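Local coordinates for protein inulin fructotransferase (PDB 2INV) that catalyses the intramolecular fructosyl transfer that releases di-fructose anhydride units from the ends of inulin chains, at residues Gly318-Ala323 / Asn332-Asn337; Thr351-Ala356 / Ala364-Val369. All coordinates share one frame; numbering follows the deposited sequence.

Contact 1 (Gly318-Ala323 / Asn332-Asn337)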
ATOM      1  N   GLY A 318       8.256   1.884  28.766  1.00 13.66           N
ATOM      2  CA  GLY A 318       8.461   2.663  27.560  1.00 14.01           C
ATOM      3  C   GLY A 318       7.396   2.400  26.514  1.00 14.47           C
ATOM      4  O   GLY A 318       6.894   1.280  26.413  1.00 13.92           O
ATOM      5  N   VAL A 319       7.033   3.427  25.747  1.00 12.98           N
ATOM      6  CA  VAL A 319       6.032   3.266  24.697  1.00 13.40           C
ATOM      7  C   VAL A 319       6.675   2.376  23.644  1.00 13.11           C
ATOM      8  O   VAL A 319       6.001   1.586  22.976  1.00 11.45           O
ATOM      9  CB  VAL A 319       5.658   4.615  24.051  1.00 15.16           C
ATOM     10  CG1 VAL A 319       5.374   5.646  25.128  1.00 14.40           C
ATOM     11  CG2 VAL A 319       6.785   5.094  23.154  1.00 18.48           C
ATOM     12  N   VAL A 320       7.988   2.531  23.501  1.00 11.79           N
ATOM     13  CA  VAL A 320       8.764   1.739  22.565  1.00 12.14           C
ATOM     14  C   VAL A 320       9.841   1.048  23.378  1.00 12.37           C
ATOM     15  O   VAL A 320      10.697   1.698  23.998  1.00 13.50           O
ATOM     16  CB  VAL A 320       9.396   2.610  21.467  1.00 11.73           C
ATOM     17  CG1 VAL A 320      10.386   1.782  20.653  1.00 11.40           C
ATOM     18  CG2 VAL A 320       8.309   3.164  20.560  1.00 11.83           C
ATOM     19  N   HIS A 321       9.782  -0.278  23.357  1.00 12.12           N
ATOM     20  CA  HIS A 321      10.692  -1.110  24.120  1.00 12.29           C
ATOM     21  C   HIS A 321      11.616  -1.917  23.206  1.00 11.72           C
ATOM     22  O   HIS A 321      11.154  -2.723  22.390  1.00 11.89           O
ATOM     23  CB  HIS A 321       9.839  -2.021  24.996  1.00 12.56           C
ATOM     24  CG  HIS A 321      10.608  -2.796  26.011  1.00 11.43           C
ATOM     25  ND1 HIS A 321      11.344  -3.918  25.699  1.00 13.41           N
ATOM     26  CD2 HIS A 321      10.734  -2.624  27.348  1.00 11.19           C
ATOM     27  CE1 HIS A 321      11.886  -4.405  26.801  1.00 12.49           C
ATOM     28  NE2 HIS A 321      11.531  -3.639  27.814  1.00 14.11           N
ATOM     29  N   ILE A 322      12.923  -1.700  23.349  1.00 11.91           N
ATOM     30  CA  ILE A 322      13.906  -2.392  22.515  1.00 12.68           C
ATOM     31  C   ILE A 322      14.913  -3.232  23.299  1.00 13.14           C
ATOM     32  O   ILE A 322      15.608  -2.735  24.200  1.00 12.45           O
ATOM     33  CB  ILE A 322      14.708  -1.393  21.668  1.00 12.74           C
ATOM     34  CG1 ILE A 322      13.752  -0.429  20.949  1.00 13.76           C
ATOM     35  CG2 ILE A 322      15.553  -2.144  20.644  1.00 13.12           C
ATOM     36  CD1 ILE A 322      12.877  -1.076  19.906  1.00 13.50           C
ATOM     37  N   ALA A 323      14.978  -4.510  22.938  1.00 13.35           N
ATOM     38  CA  ALA A 323      15.901  -5.451  23.549  1.00 13.52           C
ATOM     39  C   ALA A 323      16.493  -6.189  22.357  1.00 13.16           C
ATOM     40  O   ALA A 323      15.872  -7.096  21.798  1.00 14.36           O
ATOM     41  CB  ALA A 323      15.164  -6.426  24.457  1.00 14.41           C
ATOM     42  N   ASN A 332      10.630   9.354  14.078  1.00 11.10           N
ATOM     43  CA  ASN A 332       9.320   8.993  14.633  1.00 11.80           C
ATOM     44  C   ASN A 332       8.765  10.177  15.429  1.00 11.80           C
ATOM     45  O   ASN A 332       9.537  10.964  15.983  1.00 11.73           O
ATOM     46  CB  ASN A 332       9.449   7.792  15.579  1.00 12.59           C
ATOM     47  CG  ASN A 332       9.896   6.525  14.870  1.00 12.83           C
ATOM     48  OD1 ASN A 332       9.241   6.054  13.939  1.00 10.38           O
ATOM     49  ND2 ASN A 332      11.017   5.960  15.318  1.00 12.27           N
ATOM     50  N   LEU A 333       7.438  10.308  15.486  1.00 11.02           N
ATOM     51  CA  LEU A 333       6.826  11.392  16.254  1.00 11.19           C
ATOM     52  C   LEU A 333       6.030  10.797  17.415  1.00 12.18           C
ATOM     53  O   LEU A 333       5.064  10.068  17.200  1.00 12.83           O
ATOM     54  CB  LEU A 333       5.906  12.244  15.362  1.00 11.05           C
ATOM     55  CG  LEU A 333       5.507  13.634  15.903  1.00  9.81           C
ATOM     56  CD1 LEU A 333       4.729  14.399  14.841  1.00 10.42           C
ATOM     57  CD2 LEU A 333       4.681  13.507  17.174  1.00 11.77           C
ATOM     58  N   PHE A 334       6.453  11.108  18.639  1.00 11.94           N
ATOM     59  CA  PHE A 334       5.783  10.607  19.834  1.00 12.42           C
ATOM     60  C   PHE A 334       4.867  11.655  20.466  1.00 11.88           C
ATOM     61  O   PHE A 334       5.325  12.709  20.902  1.00 13.41           O
ATOM     62  CB  PHE A 334       6.803  10.167  20.892  1.00 12.59           C
ATOM     63  CG  PHE A 334       7.659   8.999  20.482  1.00 12.36           C
ATOM     64  CD1 PHE A 334       8.697   9.165  19.570  1.00 14.01           C
ATOM     65  CD2 PHE A 334       7.442   7.738  21.026  1.00 13.32           C
ATOM     66  CE1 PHE A 334       9.511   8.100  19.208  1.00 13.85           C
ATOM     67  CE2 PHE A 334       8.251   6.658  20.668  1.00 12.28           C
ATOM     68  CZ  PHE A 334       9.283   6.839  19.763  1.00 12.09           C
ATOM     69  N   ALA A 335       3.575  11.348  20.532  1.00 11.83           N
ATOM     70  CA  ALA A 335       2.589  12.245  21.134  1.00 11.20           C
ATOM     71  C   ALA A 335       2.038  11.520  22.355  1.00 11.92           C
ATOM     72  O   ALA A 335       1.237  10.595  22.240  1.00 12.00           O
ATOM     73  CB  ALA A 335       1.471  12.540  20.146  1.00 12.21           C
ATOM     74  N   TYR A 336       2.478  11.949  23.529  1.00 12.69           N
ATOM     75  CA  TYR A 336       2.070  11.320  24.775  1.00 14.01           C
ATOM     76  C   TYR A 336       1.212  12.226  25.656  1.00 15.02           C
ATOM     77  O   TYR A 336       1.658  13.279  26.126  1.00 15.12           O
ATOM     78  CB  TYR A 336       3.330  10.850  25.511  1.00 14.23           C
ATOM     79  CG  TYR A 336       3.105  10.149  26.822  1.00 13.89           C
ATOM     80  CD1 TYR A 336       2.743  10.867  27.961  1.00 14.39           C
ATOM     81  CD2 TYR A 336       3.282   8.772  26.939  1.00 14.72           C
ATOM     82  CE1 TYR A 336       2.565  10.235  29.185  1.00 14.46           C
ATOM     83  CE2 TYR A 336       3.108   8.127  28.163  1.00 13.97           C
ATOM     84  CZ  TYR A 336       2.751   8.863  29.278  1.00 14.36           C
ATOM     85  OH  TYR A 336       2.579   8.241  30.491  1.00 14.78           O
ATOM     86  N   ASN A 337      -0.032  11.804  25.870  1.00 15.45           N
ATOM     87  CA  ASN A 337      -0.978  12.555  26.694  1.00 16.49           C
ATOM     88  C   ASN A 337      -1.621  11.603  27.702  1.00 16.28           C
ATOM     89  O   ASN A 337      -2.558  10.861  27.376  1.00 15.88           O
ATOM     90  CB  ASN A 337      -2.068  13.177  25.821  1.00 19.29           C
ATOM     91  CG  ASN A 337      -2.878  14.210  26.555  1.00 22.62           C
ATOM     92  OD1 ASN A 337      -3.814  14.781  26.005  1.00 25.15           O
ATOM     93  ND2 ASN A 337      -2.504  14.480  27.793  1.00 23.79           N
TER
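Val-319 and Val-320 push three methyl groups against the aromatic rings of Phe-334 and Tyr-336. CG2 of Val-319 lies in the plane of the Phe-334 ring, meeting its edge 3.3 Å from CE2, with CD2 of the same ring at 3.5 Å from that methyl. CG2 of Val-320 reaches the edge a little further round, 3.5 Å from Phe-334 CE2 and 3.9 Å from Phe-334 CZ, its side chain crossing the phenylalanine at nearly a right angle. CE2 thus takes methyls from two successive valines, both approaching from the same side of the edge. The second branch of Val-319 is turned away from its carbonyl carbon and beside its own N (chi1 -48°), which leads CG1 to the edge of the other ring, 4.2 Å from Tyr-336 CD2. All four side chains are buried, and the join is wholly apolar. It spans the interior of a right-handed parallel beta-helix: strand 320-323 and the following strand 328-337 belong to different faces of the coil, and their backbones stay well apart, with 8.8 Å between the CA atoms of Val-319 and Phe-334. Tyr-336 holds CG anti to its backbone N (chi1 -179°), and its CD2 edge comes to Val-319 CG1. Ile-296 from the preceding strand 285-299 packs on both Val-320 and Phe-334. Further out, the hydroxyl of Tyr-336 is hydrogen-bonded to Asp-315 OD1, which fixes the polar end of that ring beyond its apolar edge.

Contact 2 (Thr351-Ala356 / Ala364-Val369)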
ATOM      1  N   THR A 351       8.577   7.096  29.989  1.00 14.08           N
ATOM      2  CA  THR A 351       9.699   6.838  29.091  1.00 13.21           C
ATOM      3  C   THR A 351       9.186   6.614  27.681  1.00 12.81           C
ATOM      4  O   THR A 351       8.408   5.694  27.443  1.00 13.69           O
ATOM      5  CB  THR A 351      10.495   5.583  29.517  1.00 12.86           C
ATOM      6  OG1 THR A 351      11.074   5.787  30.812  1.00 12.69           O
ATOM      7  CG2 THR A 351      11.601   5.279  28.511  1.00 12.78           C
ATOM      8  N   GLN A 352       9.600   7.465  26.751  1.00 12.92           N
ATOM      9  CA  GLN A 352       9.164   7.310  25.375  1.00 11.73           C
ATOM     10  C   GLN A 352       9.894   6.132  24.751  1.00 12.14           C
ATOM     11  O   GLN A 352       9.270   5.191  24.250  1.00 12.49           O
ATOM     12  CB  GLN A 352       9.437   8.579  24.559  1.00 12.29           C
ATOM     13  CG  GLN A 352       8.611   9.810  24.980  1.00 11.83           C
ATOM     14  CD  GLN A 352       7.146   9.507  25.200  1.00 12.46           C
ATOM     15  OE1 GLN A 352       6.473   8.912  24.343  1.00 11.58           O
ATOM     16  NE2 GLN A 352       6.633   9.932  26.355  1.00 12.30           N
ATOM     17  N   ILE A 353      11.221   6.182  24.774  1.00 11.61           N
ATOM     18  CA  ILE A 353      12.006   5.096  24.199  1.00 12.80           C
ATOM     19  C   ILE A 353      12.951   4.458  25.213  1.00 12.84           C
ATOM     20  O   ILE A 353      13.794   5.126  25.815  1.00 13.88           O
ATOM     21  CB  ILE A 353      12.824   5.574  22.982  1.00 12.45           C
ATOM     22  CG1 ILE A 353      11.869   6.005  21.873  1.00 12.32           C
ATOM     23  CG2 ILE A 353      13.740   4.459  22.488  1.00 13.21           C
ATOM     24  CD1 ILE A 353      12.540   6.694  20.705  1.00 12.99           C
ATOM     25  N   LEU A 354      12.788   3.155  25.412  1.00 13.38           N
ATOM     26  CA  LEU A 354      13.632   2.414  26.338  1.00 12.03           C
ATOM     27  C   LEU A 354      14.432   1.354  25.608  1.00 12.75           C
ATOM     28  O   LEU A 354      13.888   0.487  24.914  1.00 10.04           O
ATOM     29  CB  LEU A 354      12.808   1.740  27.440  1.00 12.95           C
ATOM     30  CG  LEU A 354      13.620   0.793  28.327  1.00 11.91           C
ATOM     31  CD1 LEU A 354      14.672   1.582  29.093  1.00 12.52           C
ATOM     32  CD2 LEU A 354      12.691   0.066  29.284  1.00 11.73           C
ATOM     33  N   ILE A 355      15.739   1.438  25.790  1.00 12.89           N
ATOM     34  CA  ILE A 355      16.672   0.506  25.198  1.00 14.36           C
ATOM     35  C   ILE A 355      17.055  -0.389  26.380  1.00 15.06           C
ATOM     36  O   ILE A 355      17.995  -0.118  27.122  1.00 15.97           O
ATOM     37  CB  ILE A 355      17.866   1.294  24.599  1.00 14.94           C
ATOM     38  CG1 ILE A 355      17.326   2.374  23.648  1.00 13.89           C
ATOM     39  CG2 ILE A 355      18.808   0.376  23.848  1.00 13.99           C
ATOM     40  CD1 ILE A 355      16.519   1.825  22.471  1.00 15.64           C
ATOM     41  N   ALA A 356      16.260  -1.443  26.552  1.00 15.19           N
ATOM     42  CA  ALA A 356      16.381  -2.420  27.636  1.00 15.45           C
ATOM     43  C   ALA A 356      17.714  -3.129  27.752  1.00 15.56           C
ATOM     44  O   ALA A 356      18.186  -3.415  28.856  1.00 13.64           O
ATOM     45  CB  ALA A 356      15.267  -3.459  27.503  1.00 16.52           C
ATOM     46  N   ALA A 364      17.811   8.304  16.620  1.00 12.59           N
ATOM     47  CA  ALA A 364      17.964   9.640  16.065  1.00 11.87           C
ATOM     48  C   ALA A 364      16.686  10.270  15.516  1.00 12.52           C
ATOM     49  O   ALA A 364      15.792   9.579  15.030  1.00 12.47           O
ATOM     50  CB  ALA A 364      19.033   9.619  14.981  1.00 12.64           C
ATOM     51  N   LEU A 365      16.637  11.598  15.595  1.00 12.75           N
ATOM     52  CA  LEU A 365      15.512  12.401  15.124  1.00 13.68           C
ATOM     53  C   LEU A 365      14.138  11.847  15.490  1.00 14.24           C
ATOM     54  O   LEU A 365      13.394  11.362  14.632  1.00 14.31           O
ATOM     55  CB  LEU A 365      15.598  12.604  13.610  1.00 13.91           C
ATOM     56  CG  LEU A 365      14.643  13.665  13.058  1.00 15.32           C
ATOM     57  CD1 LEU A 365      14.877  14.985  13.780  1.00 16.97           C
ATOM     58  CD2 LEU A 365      14.861  13.828  11.565  1.00 15.98           C
ATOM     59  N   ASN A 366      13.817  11.931  16.776  1.00 14.49           N
ATOM     60  CA  ASN A 366      12.540  11.478  17.311  1.00 14.90           C
ATOM     61  C   ASN A 366      11.960  12.643  18.103  1.00 15.08           C
ATOM     62  O   ASN A 366      12.520  13.052  19.128  1.00 16.72           O
ATOM     63  CB  ASN A 366      12.751  10.269  18.228  1.00 14.10           C
ATOM     64  CG  ASN A 366      13.123   9.018  17.463  1.00 15.45           C
ATOM     65  OD1 ASN A 366      12.278   8.400  16.805  1.00 14.03           O
ATOM     66  ND2 ASN A 366      14.397   8.642  17.530  1.00 14.24           N
ATOM     67  N   HIS A 367      10.840  13.173  17.621  1.00 14.54           N
ATOM     68  CA  HIS A 367      10.191  14.297  18.271  1.00 14.77           C
ATOM     69  C   HIS A 367       9.175  13.842  19.312  1.00 14.49           C
ATOM     70  O   HIS A 367       8.234  13.110  18.995  1.00 14.50           O
ATOM     71  CB  HIS A 367       9.503  15.185  17.233  1.00 15.24           C
ATOM     72  CG  HIS A 367       8.914  16.436  17.807  1.00 16.19           C
ATOM     73  ND1 HIS A 367       7.663  16.899  17.460  1.00 17.40           N
ATOM     74  CD2 HIS A 367       9.415  17.337  18.689  1.00 15.73           C
ATOM     75  CE1 HIS A 367       7.416  18.026  18.102  1.00 16.93           C
ATOM     76  NE2 HIS A 367       8.462  18.314  18.854  1.00 18.56           N
ATOM     77  N   VAL A 368       9.368  14.292  20.549  1.00 14.14           N
ATOM     78  CA  VAL A 368       8.475  13.938  21.635  1.00 14.17           C
ATOM     79  C   VAL A 368       7.630  15.130  22.064  1.00 15.29           C
ATOM     80  O   VAL A 368       8.125  16.250  22.184  1.00 13.47           O
ATOM     81  CB  VAL A 368       9.257  13.432  22.863  1.00 14.47           C
ATOM     82  CG1 VAL A 368       8.295  13.202  24.031  1.00 13.08           C
ATOM     83  CG2 VAL A 368       9.992  12.150  22.519  1.00 14.25           C
ATOM     84  N   VAL A 369       6.354  14.863  22.296  1.00 15.47           N
ATOM     85  CA  VAL A 369       5.416  15.871  22.737  1.00 16.74           C
ATOM     86  C   VAL A 369       4.666  15.214  23.867  1.00 17.79           C
ATOM     87  O   VAL A 369       4.064  14.157  23.684  1.00 16.82           O
ATOM     88  CB  VAL A 369       4.396  16.234  21.641  1.00 17.01           C
ATOM     89  CG1 VAL A 369       3.516  17.378  22.117  1.00 16.97           C
ATOM     90  CG2 VAL A 369       5.114  16.594  20.358  1.00 18.00           C
TER
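The carboxamide of Asn-366 carries CD1 of Ile-353 squarely over one face, 4.0 Å from Asn-366 CG, while its polar atoms bond elsewhere: OD1 to Asn-332 ND2 and ND2 to the carbonyl O of Ile-329. The other flat group, the carboxamide of Gln-352, has Val-368 CG1 above one face, 4.0 Å from Gln-352 CD and displaced toward the aliphatic stem; Val-319 lies on the other side of that plane. Both pairs fill the inside of a right-handed parallel beta-helix, within a beta-helix repeat of the family, where bends at Gln-352 and Leu-365 start strands 353-356 and 366-369 on different faces of the coil. Gln-352 and Val-368 meet mainly through carbon: Gln-352 CG sits 3.5 Å from Val-368 CG1 and 3.7 Å from Val-368 CG2, both methyls of the valine resting against the same side of CG. Chi1 (-67°) sets CG against the valine, and the bend at chi2 (-45°) turns the amide face to Val-368 CG1 while NE2 is left to bond Ser-374 OG. An alanine in place of Val-368 would lack both methyls, would probably open a gap beside Gln-352 CG and is likely to leave the bent glutamine chain more room to turn. Ile-353 and Asn-366 approach nearly at right angles, methyl end against flat amide, so the buried asparagine can keep its polar bonds and still offer a surface to an aliphatic neighbour. That methyl also comes near the amide nitrogen, with Ile-353 CD1 4.2 Å from Asn-366 ND2.

In the fold
Contact 1 is complete in the chain before contact 2 begins, and their centres lie about 6 Å apart: they are equivalent positions on successive coils of the beta-helix. Strand 320-323 pairs in parallel with 351-357, and 328-337 with 362-370, so each face runs continuously from one contact to the other. Probable hydrogen bonds join the coils, with Phe-334 N 2.7 Å from His-367 O and Tyr-336 N 2.7 Å from Val-369 O. Inside, Phe-334 CZ packs 3.4 Å from Ile-353 CD1, making the two interiors one core. Both lie toward the C-terminal end of the beta-helix, and residues of each pack on a second subunit of the three-chain assembly.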